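Local coordinates for HpuA (Kingella denitrificans ATCC 33394, PDB 5EC6), which acts as a haemoglobin receptor, an outer-membrane lipoprotein that probably helps the bacterium take up iron from haemoglobin, at residues V22-S26 / P27-A31; D32-T35 / D36-Q39; A140-S143 / P144-V148. One frame throughout, in Å; residues are numbered along the deposited sequence.

Contact 1: V22-S26 / P27-A31; sequences VDTTS and PNIVA
Ile29 reaches back across the turn that precedes it to Val22 and Thr24, a worked example of how a short chain reversal can set an apolar side chain against the residues leading into it. The tight part is here. The terminal CD1 of Ile29 meets Val22 CG1 at 3.6 Å, the two side chains crossing at a slant, and the same methyl lies 3.7 Å from the carbonyl oxygen Asp23 O. Ile29 CG1 stands anti to the carbonyl carbon (chi1 -62°) and carries CD1 to Val22, while CG2, anti to the backbone N, turns to Thr24, coming within 4.1 Å of Thr24 CB, with the side chains at about a right angle. Phe52 and Ile54 of strand 48-57 and Leu72 of strand 65-74 continue this apolar patch into the sheet.

The bend is held from Ser26. Its carbonyl O accepts the N-H of Ile29 at 3.0 Å, nearly straight at 164° but from well above the carbonyl plane. Its hydroxyl, carried anti to the backbone N (chi1 164°), spans Pro27 to accept the N-H of Asn28, with Ser26 OG and Asn28 N 3.0 Å apart. One residue thus accepts from two successive amides, through its side chain and its carbonyl.

The solvent side is looser and polar. Asp23, Thr25 and Pro27 are exposed, yet Asp23 OD1 takes two donors from Thr25: the backbone N, from above the carboxylate plane, and OG1, 2.5 Å from Asp23 OD1, on the syn lone pair. The first of these makes an Asx turn.

Asp23 to Ser26 and Ser26 to Ile29 each form a type I beta turn; sharing Ser26, the two consecutive turns lead the chain into edge strand 29-31 of a four-stranded antiparallel sheet.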
ATOM      1  N   VAL A  22      19.248   9.016  -2.006  1.00 22.72           N
ATOM      2  CA  VAL A  22      20.233   8.166  -1.335  1.00 23.86           C
ATOM      3  C   VAL A  22      21.305   7.681  -2.289  1.00 23.04           C
ATOM      4  O   VAL A  22      21.021   7.140  -3.353  1.00 26.37           O
ATOM      5  CB  VAL A  22      19.509   6.962  -0.661  1.00 21.64           C
ATOM      6  CG1 VAL A  22      20.501   6.046   0.046  1.00 23.04           C
ATOM      7  CG2 VAL A  22      18.477   7.472   0.323  1.00 23.99           C
ATOM      8  N   ASP A  23      22.591   7.851  -1.935  1.00 25.64           N
ATOM      9  CA  ASP A  23      23.619   7.365  -2.841  1.00 26.04           C
ATOM     10  C   ASP A  23      23.925   5.926  -2.532  1.00 26.78           C
ATOM     11  O   ASP A  23      24.774   5.587  -1.699  1.00 27.72           O
ATOM     12  CB  ASP A  23      24.883   8.227  -2.756  1.00 31.08           C
ATOM     13  CG  ASP A  23      26.028   7.673  -3.561  1.00 33.50           C
ATOM     14  OD1 ASP A  23      25.876   6.743  -4.404  1.00 31.96           O
ATOM     15  OD2 ASP A  23      27.122   8.199  -3.328  1.00 41.26           O
ATOM     16  N   THR A  24      23.248   5.040  -3.252  1.00 25.16           N
ATOM     17  CA  THR A  24      23.393   3.625  -3.035  1.00 25.83           C
ATOM     18  C   THR A  24      24.759   3.081  -3.484  1.00 26.12           C
ATOM     19  O   THR A  24      25.082   1.957  -3.176  1.00 26.07           O
ATOM     20  CB  THR A  24      22.283   2.839  -3.729  1.00 26.80           C
ATOM     21  OG1 THR A  24      22.449   2.983  -5.141  1.00 28.89           O
ATOM     22  CG2 THR A  24      20.913   3.377  -3.297  1.00 26.50           C
ATOM     23  N   THR A  25      25.569   3.879  -4.179  1.00 27.18           N
ATOM     24  CA  THR A  25      26.922   3.387  -4.549  1.00 30.18           C
ATOM     25  C   THR A  25      27.875   3.334  -3.346  1.00 31.14           C
ATOM     26  O   THR A  25      28.952   2.717  -3.429  1.00 33.34           O
ATOM     27  CB  THR A  25      27.583   4.225  -5.686  1.00 30.49           C
ATOM     28  OG1 THR A  25      27.966   5.525  -5.208  1.00 31.60           O
ATOM     29  CG2 THR A  25      26.625   4.353  -6.882  1.00 35.85           C
ATOM     30  N   SER A  26      27.466   3.938  -2.217  1.00 29.13           N
ATOM     31  CA  SER A  26      28.248   3.834  -0.972  1.00 28.83           C
ATOM     32  C   SER A  26      28.437   2.378  -0.598  1.00 27.72           C
ATOM     33  O   SER A  26      27.499   1.582  -0.643  1.00 25.74           O
ATOM     34  CB  SER A  26      27.547   4.580   0.182  1.00 29.17           C
ATOM     35  OG  SER A  26      28.086   4.195   1.441  1.00 28.00           O
ATOM     36  N   PRO A  27      29.660   1.992  -0.170  1.00 25.98           N
ATOM     37  CA  PRO A  27      29.869   0.645   0.323  1.00 26.67           C
ATOM     38  C   PRO A  27      29.053   0.313   1.583  1.00 23.92           C
ATOM     39  O   PRO A  27      28.912  -0.835   1.930  1.00 28.16           O
ATOM     40  CB  PRO A  27      31.389   0.583   0.591  1.00 29.63           C
ATOM     41  CG  PRO A  27      31.809   1.984   0.727  1.00 29.73           C
ATOM     42  CD  PRO A  27      30.841   2.852  -0.012  1.00 30.02           C
ATOM     43  N   ASN A  28      28.488   1.340   2.212  1.00 24.88           N
ATOM     44  CA  ASN A  28      27.663   1.125   3.386  1.00 24.96           C
ATOM     45  C   ASN A  28      26.207   0.834   3.032  1.00 23.04           C
ATOM     46  O   ASN A  28      25.422   0.529   3.915  1.00 22.53           O
ATOM     47  CB  ASN A  28      27.711   2.349   4.267  1.00 28.19           C
ATOM     48  CG  ASN A  28      29.024   2.439   5.015  1.00 31.12           C
ATOM     49  OD1 ASN A  28      29.644   1.420   5.303  1.00 35.91           O
ATOM     50  ND2 ASN A  28      29.435   3.621   5.317  1.00 41.62           N
ATOM     51  N   ILE A  29      25.860   0.930   1.748  1.00 23.21           N
ATOM     52  CA  ILE A  29      24.476   0.677   1.316  1.00 23.43           C
ATOM     53  C   ILE A  29      24.552  -0.417   0.275  1.00 24.54           C
ATOM     54  O   ILE A  29      25.100  -0.175  -0.795  1.00 29.08           O
ATOM     55  CB  ILE A  29      23.842   1.954   0.775  1.00 23.68           C
ATOM     56  CG1 ILE A  29      23.777   3.004   1.884  1.00 24.71           C
ATOM     57  CG2 ILE A  29      22.419   1.680   0.226  1.00 26.00           C
ATOM     58  CD1 ILE A  29      23.305   4.349   1.452  1.00 27.95           C
ATOM     59  N   VAL A  30      24.076  -1.609   0.615  1.00 22.08           N
ATOM     60  CA  VAL A  30      24.240  -2.800  -0.182  1.00 23.85           C
ATOM     61  C   VAL A  30      22.888  -3.425  -0.557  1.00 25.30           C
ATOM     62  O   VAL A  30      22.058  -3.741   0.289  1.00 21.35           O
ATOM     63  CB  VAL A  30      25.054  -3.836   0.567  1.00 26.20           C
ATOM     64  CG1 VAL A  30      25.284  -5.096  -0.256  1.00 28.94           C
ATOM     65  CG2 VAL A  30      26.387  -3.207   1.013  1.00 28.52           C
ATOM     66  N   ALA A  31      22.693  -3.643  -1.857  1.00 25.71           N
ATOM     67  CA  ALA A  31      21.453  -4.206  -2.318  1.00 25.99           C
ATOM     68  C   ALA A  31      21.311  -5.606  -1.774  1.00 25.44           C
ATOM     69  O   ALA A  31      22.278  -6.398  -1.715  1.00 26.42           O
ATOM     70  CB  ALA A  31      21.396  -4.196  -3.850  1.00 29.16           C
TER

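Contact 2: D32-T35 / D36-Q39; sequences DTST and DREQ
The backbone coils through a short 3-10 segment, in which Arg37 N donates to Ser34 O at 3.2 Å and Glu38 N to Thr35 O at 3.3 Å, both amides approaching from above the carbonyl planes. Around this coil, Asp32 and Arg37 illustrate how opposite charges can be joined without direct contact. Asp32 OD2 lies 3.5 Å from the aliphatic Arg37 CG, but its distance to Arg37 NE is 4.1 Å, too long for a direct ion pair. Water 1 closes the gap: it donates to Asp32 OD2 and accepts from Arg37 NE, each at 2.8 Å, sitting at the guanidinium edge in its plane. Carboxylate and guanidinium planes are turned 48° apart, and bends at chi2 (-81°) and chi3 lead the guanidinium on past the carboxylate toward strand 65-74, leaving CG nearest to OD2.

The other carboxylate oxygen faces Ser34. Asp32 OD1 accepts the Ser34 N-H at 3.0 Å, nearly head-on to its C-O bond, and also the hydroxyl of Ser34 from the syn side; two donors on OD1, with water 1 on OD2, probably restrain the carboxylate. Further on, Gln39 NE2 donates to Arg37 O almost straight, while Gln69 and Ile71 of strand 65-74 and Pro51 of strand 48-57 flank the arginine.

Asp32 OD1 with Ser34 N is an Asx turn, here leading directly into a 3-10 turn within the connection between strands 29-31 and 40-43.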
ATOM      1  N   ASP A  32      20.101  -5.917  -1.318  1.00 23.90           N
ATOM      2  CA  ASP A  32      19.810  -7.190  -0.697  1.00 26.72           C
ATOM      3  C   ASP A  32      19.196  -8.110  -1.760  1.00 29.98           C
ATOM      4  O   ASP A  32      18.077  -7.861  -2.239  1.00 27.55           O
ATOM      5  CB  ASP A  32      18.862  -6.986   0.498  1.00 28.27           C
ATOM      6  CG  ASP A  32      18.706  -8.225   1.351  1.00 31.68           C
ATOM      7  OD1 ASP A  32      18.936  -9.340   0.843  1.00 35.34           O
ATOM      8  OD2 ASP A  32      18.297  -8.092   2.525  1.00 32.05           O
ATOM      9  N   THR A  33      19.920  -9.166  -2.114  1.00 30.35           N
ATOM     10  CA  THR A  33      19.469 -10.090  -3.164  1.00 36.58           C
ATOM     11  C   THR A  33      18.843 -11.378  -2.609  1.00 36.06           C
ATOM     12  O   THR A  33      18.516 -12.290  -3.370  1.00 38.37           O
ATOM     13  CB  THR A  33      20.651 -10.469  -4.073  1.00 36.03           C
ATOM     14  OG1 THR A  33      21.702 -10.941  -3.248  1.00 39.64           O
ATOM     15  CG2 THR A  33      21.134  -9.281  -4.833  1.00 40.64           C
ATOM     16  N   SER A  34      18.675 -11.456  -1.302  1.00 32.74           N
ATOM     17  CA  SER A  34      18.122 -12.654  -0.680  1.00 33.32           C
ATOM     18  C   SER A  34      16.663 -12.895  -1.117  1.00 35.25           C
ATOM     19  O   SER A  34      15.867 -11.940  -1.317  1.00 31.92           O
ATOM     20  CB  SER A  34      18.247 -12.567   0.832  1.00 35.30           C
ATOM     21  OG  SER A  34      17.228 -11.746   1.394  1.00 35.66           O
ATOM     22  N   THR A  35      16.287 -14.169  -1.249  1.00 34.81           N
ATOM     23  CA  THR A  35      14.925 -14.503  -1.685  1.00 33.03           C
ATOM     24  C   THR A  35      13.909 -14.022  -0.659  1.00 33.28           C
ATOM     25  O   THR A  35      12.801 -13.586  -0.998  1.00 31.19           O
ATOM     26  CB  THR A  35      14.743 -16.031  -1.939  1.00 40.41           C
ATOM     27  OG1 THR A  35      14.838 -16.718  -0.698  1.00 41.47           O
ATOM     28  CG2 THR A  35      15.796 -16.562  -2.881  1.00 40.63           C
ATOM     29  N   ASP A  36      14.298 -14.087   0.611  1.00 31.76           N
ATOM     30  CA  ASP A  36      13.455 -13.715   1.709  1.00 33.48           C
ATOM     31  C   ASP A  36      12.978 -12.247   1.635  1.00 28.58           C
ATOM     32  O   ASP A  36      11.951 -11.892   2.242  1.00 30.93           O
ATOM     33  CB  ASP A  36      14.276 -13.924   2.997  1.00 36.18           C
ATOM     34  CG  ASP A  36      13.562 -13.453   4.233  1.00 44.61           C
ATOM     35  OD1 ASP A  36      12.569 -14.109   4.615  1.00 47.34           O
ATOM     36  OD2 ASP A  36      13.985 -12.428   4.831  1.00 48.60           O
ATOM     37  N   ARG A  37      13.760 -11.394   0.986  1.00 26.71           N
ATOM     38  CA  ARG A  37      13.477  -9.952   1.012  1.00 23.52           C
ATOM     39  C   ARG A  37      12.976  -9.453  -0.324  1.00 24.10           C
ATOM     40  O   ARG A  37      12.770  -8.256  -0.459  1.00 22.53           O
ATOM     41  CB  ARG A  37      14.705  -9.126   1.434  1.00 22.61           C
ATOM     42  CG  ARG A  37      15.052  -9.288   2.924  1.00 22.31           C
ATOM     43  CD  ARG A  37      14.212  -8.445   3.841  1.00 23.87           C
ATOM     44  NE  ARG A  37      14.527  -7.032   3.719  1.00 22.64           N
ATOM     45  CZ  ARG A  37      13.722  -6.052   4.135  1.00 21.15           C
ATOM     46  NH1 ARG A  37      12.507  -6.289   4.651  1.00 24.36           N
ATOM     47  NH2 ARG A  37      14.114  -4.830   3.969  1.00 23.61           N
ATOM     48  N   GLU A  38      12.754 -10.347  -1.299  1.00 23.92           N
ATOM     49  CA  GLU A  38      12.281  -9.941  -2.613  1.00 25.56           C
ATOM     50  C   GLU A  38      10.957  -9.179  -2.538  1.00 21.55           C
ATOM     51  O   GLU A  38      10.051  -9.536  -1.785  1.00 22.96           O
ATOM     52  CB  GLU A  38      12.093 -11.145  -3.528  1.00 28.94           C
ATOM     53  CG  GLU A  38      13.407 -11.807  -3.944  1.00 36.48           C
ATOM     54  CD  GLU A  38      13.209 -13.056  -4.790  1.00 43.96           C
ATOM     55  OE1 GLU A  38      12.042 -13.539  -4.888  1.00 48.16           O
ATOM     56  OE2 GLU A  38      14.229 -13.528  -5.342  1.00 46.61           O
ATOM     57  N   GLN A  39      10.906  -8.087  -3.280  1.00 21.10           N
ATOM     58  CA  GLN A  39       9.740  -7.194  -3.250  1.00 19.54           C
ATOM     59  C   GLN A  39       9.047  -7.294  -4.622  1.00 20.01           C
ATOM     60  O   GLN A  39       9.673  -7.616  -5.615  1.00 22.17           O
ATOM     61  CB  GLN A  39      10.166  -5.749  -2.988  1.00 19.66           C
ATOM     62  CG  GLN A  39      10.909  -5.547  -1.675  1.00 19.69           C
ATOM     63  CD  GLN A  39      10.011  -5.779  -0.495  1.00 19.35           C
ATOM     64  OE1 GLN A  39       9.039  -5.078  -0.307  1.00 20.75           O
ATOM     65  NE2 GLN A  39      10.289  -6.815   0.252  1.00 19.61           N
TER
HETATM   66  O   HOH W   1      16.921  -5.746   3.233  1.00 25.94           O

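Contact 3: A140-S143 / P144-V148; sequences AWMS and PSKTV
The hydroxyl of Ser143 is gripped by two others: Ser143 OG lies 2.7 Å from Ser145 OG and 3.0 Å from Thr147 OG1, two hydrogen bonds in each of which either hydroxyl could be the donor. The principle exemplified is that a tight reversal may be tied internally by one small polar side chain. Ser143 OG sits between its own backbone N and carbonyl carbon (chi1 78°), which directs it into the loop, where the hydroxyls of Ser145 and Thr147 converge on it. Beside it the backbone closes in two places. Ser143 N donates to Thr147 O at 2.8 Å, nearly in line with the C=O, and Lys146 N donates to Ser143 O at 2.9 Å, from well above the carbonyl plane.

The second closes a type I beta turn from Ser143 to Lys146, and with the first it defines a 3:5 hairpin, a type I turn with a G1 beta bulge, connecting antiparallel strands 136-142 and 148-154. The positive phi of Lys146 (76°) is that of the bulge position. Met142 and Val148 form a non-hydrogen-bonded pair.

On the face that this pair shares, the bent end of Met142 brings CE to within 3.8 Å of Val148 CG2, while the other valine methyl, CG1, points toward Ala140 CB. Val184 of strand 174-185 covers this apolar group. Further out, Met142 SD touches the aliphatic Lys146 CD at 3.7 Å, the two chains slanting across each other. The lysine amine donates to water 2, which donates to Ser143 O, bridging the exposed side chain to the turn. Trp141 turns one ring face toward Ser143 N, which stands 3.6 Å above the ring plane, displaced toward its rim; the indole also packs on Pro76 and Leu110.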
ATOM      1  N   ALA A 140       3.117   7.855  -4.515  1.00 16.66           N
ATOM      2  CA  ALA A 140       3.284   8.405  -5.871  1.00 17.48           C
ATOM      3  C   ALA A 140       4.562   9.179  -5.936  1.00 18.61           C
ATOM      4  O   ALA A 140       4.961   9.826  -4.941  1.00 18.97           O
ATOM      5  CB  ALA A 140       2.140   9.324  -6.235  1.00 18.57           C
ATOM      6  N   TRP A 141       5.159   9.160  -7.129  1.00 18.20           N
ATOM      7  CA  TRP A 141       6.265  10.033  -7.467  1.00 17.80           C
ATOM      8  C   TRP A 141       5.815  10.910  -8.641  1.00 20.84           C
ATOM      9  O   TRP A 141       5.141  10.442  -9.570  1.00 20.54           O
ATOM     10  CB  TRP A 141       7.469   9.211  -7.828  1.00 18.09           C
ATOM     11  CG  TRP A 141       8.681   9.957  -8.375  1.00 19.12           C
ATOM     12  CD1 TRP A 141       9.742  10.425  -7.673  1.00 19.54           C
ATOM     13  CD2 TRP A 141       8.974  10.208  -9.772  1.00 20.90           C
ATOM     14  NE1 TRP A 141      10.685  10.990  -8.528  1.00 21.12           N
ATOM     15  CE2 TRP A 141      10.235  10.846  -9.827  1.00 20.79           C
ATOM     16  CE3 TRP A 141       8.283   9.974 -10.955  1.00 21.06           C
ATOM     17  CZ2 TRP A 141      10.812  11.236 -11.032  1.00 21.52           C
ATOM     18  CZ3 TRP A 141       8.894  10.326 -12.174  1.00 20.24           C
ATOM     19  CH2 TRP A 141      10.137  10.952 -12.184  1.00 22.50           C
ATOM     20  N   MET A 142       6.193  12.175  -8.569  1.00 19.80           N
ATOM     21  CA  MET A 142       5.936  13.118  -9.672  1.00 22.00           C
ATOM     22  C   MET A 142       7.266  13.565 -10.248  1.00 21.78           C
ATOM     23  O   MET A 142       8.149  13.936  -9.481  1.00 21.28           O
ATOM     24  CB  MET A 142       5.136  14.302  -9.178  1.00 24.29           C
ATOM     25  CG  MET A 142       4.929  15.356 -10.260  1.00 26.68           C
ATOM     26  SD  MET A 142       4.179  16.860  -9.586  1.00 32.71           S
ATOM     27  CE  MET A 142       2.557  16.199  -9.731  1.00 31.57           C
ATOM     28  N   SER A 143       7.383  13.554 -11.577  1.00 22.04           N
ATOM     29  CA  SER A 143       8.601  14.055 -12.244  1.00 22.93           C
ATOM     30  C   SER A 143       8.655  15.599 -12.234  1.00 22.00           C
ATOM     31  O   SER A 143       7.639  16.277 -11.976  1.00 21.67           O
ATOM     32  CB  SER A 143       8.728  13.548 -13.679  1.00 28.17           C
ATOM     33  OG  SER A 143       7.882  14.263 -14.540  1.00 30.95           O
ATOM     34  N   PRO A 144       9.874  16.139 -12.447  1.00 24.80           N
ATOM     35  CA  PRO A 144       9.957  17.584 -12.697  1.00 26.21           C
ATOM     36  C   PRO A 144       9.063  18.033 -13.854  1.00 25.10           C
ATOM     37  O   PRO A 144       8.569  19.178 -13.839  1.00 27.62           O
ATOM     38  CB  PRO A 144      11.446  17.808 -12.970  1.00 25.93           C
ATOM     39  CG  PRO A 144      12.075  16.497 -13.089  1.00 26.51           C
ATOM     40  CD  PRO A 144      11.199  15.508 -12.395  1.00 24.61           C
ATOM     41  N   SER A 145       8.811  17.153 -14.806  1.00 25.21           N
ATOM     42  CA  SER A 145       7.826  17.456 -15.872  1.00 25.27           C
ATOM     43  C   SER A 145       6.340  17.311 -15.521  1.00 27.62           C
ATOM     44  O   SER A 145       5.480  17.532 -16.371  1.00 30.85           O
ATOM     45  CB  SER A 145       8.201  16.731 -17.154  1.00 28.95           C
ATOM     46  OG  SER A 145       8.063  15.325 -17.004  1.00 41.74           O
ATOM     47  N   LYS A 146       6.039  16.926 -14.281  1.00 26.01           N
ATOM     48  CA  LYS A 146       4.707  16.818 -13.729  1.00 29.10           C
ATOM     49  C   LYS A 146       3.941  15.608 -14.200  1.00 27.50           C
ATOM     50  O   LYS A 146       2.746  15.528 -13.960  1.00 32.16           O
ATOM     51  CB  LYS A 146       3.841  18.061 -13.974  1.00 32.82           C
ATOM     52  CG  LYS A 146       4.481  19.368 -13.595  1.00 36.27           C
ATOM     53  CD  LYS A 146       4.780  19.416 -12.136  1.00 37.20           C
ATOM     54  CE  LYS A 146       5.355  20.747 -11.706  1.00 39.69           C
ATOM     55  NZ  LYS A 146       5.593  20.636 -10.233  1.00 42.53           N
ATOM     56  N   THR A 147       4.602  14.654 -14.820  1.00 26.67           N
ATOM     57  CA  THR A 147       3.997  13.339 -15.000  1.00 26.37           C
ATOM     58  C   THR A 147       4.187  12.529 -13.712  1.00 24.05           C
ATOM     59  O   THR A 147       5.107  12.793 -12.946  1.00 24.48           O
ATOM     60  CB  THR A 147       4.623  12.628 -16.182  1.00 29.90           C
ATOM     61  OG1 THR A 147       6.026  12.473 -15.987  1.00 29.32           O
ATOM     62  CG2 THR A 147       4.399  13.442 -17.450  1.00 31.38           C
ATOM     63  N   VAL A 148       3.305  11.560 -13.486  1.00 19.78           N
ATOM     64  CA  VAL A 148       3.196  10.894 -12.167  1.00 20.08           C
ATOM     65  C   VAL A 148       3.278   9.393 -12.384  1.00 20.41           C
ATOM     66  O   VAL A 148       2.691   8.855 -13.331  1.00 20.91           O
ATOM     67  CB  VAL A 148       1.855  11.304 -11.488  1.00 20.99           C
ATOM     68  CG1 VAL A 148       1.577  10.543 -10.184  1.00 21.27           C
ATOM     69  CG2 VAL A 148       1.866  12.774 -11.161  1.00 22.76           C
TER
HETATM   70  O   HOH W   2       7.411  18.168  -9.960  1.00 28.05           O

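In the fold
The three contacts are local turns set in series along the chain, and they show how short local turns lead the chain into, between and out of strands. Contact 1 leads into strand 29-31, the edge of the four-stranded sheet, and contact 2, whose segments adjoin it in sequence with centres 16 Å away, carries the chain on to strand 40-43. That strand pairs with strand 148-154, which leaves the hairpin of contact 3. Contact 3 nevertheless stands apart: its centre is 25 Å from that of contact 1 and 28 Å from that of contact 2, with nearest atoms about 11 and 15 Å away. The structure is the apo form, without bound haemoglobin.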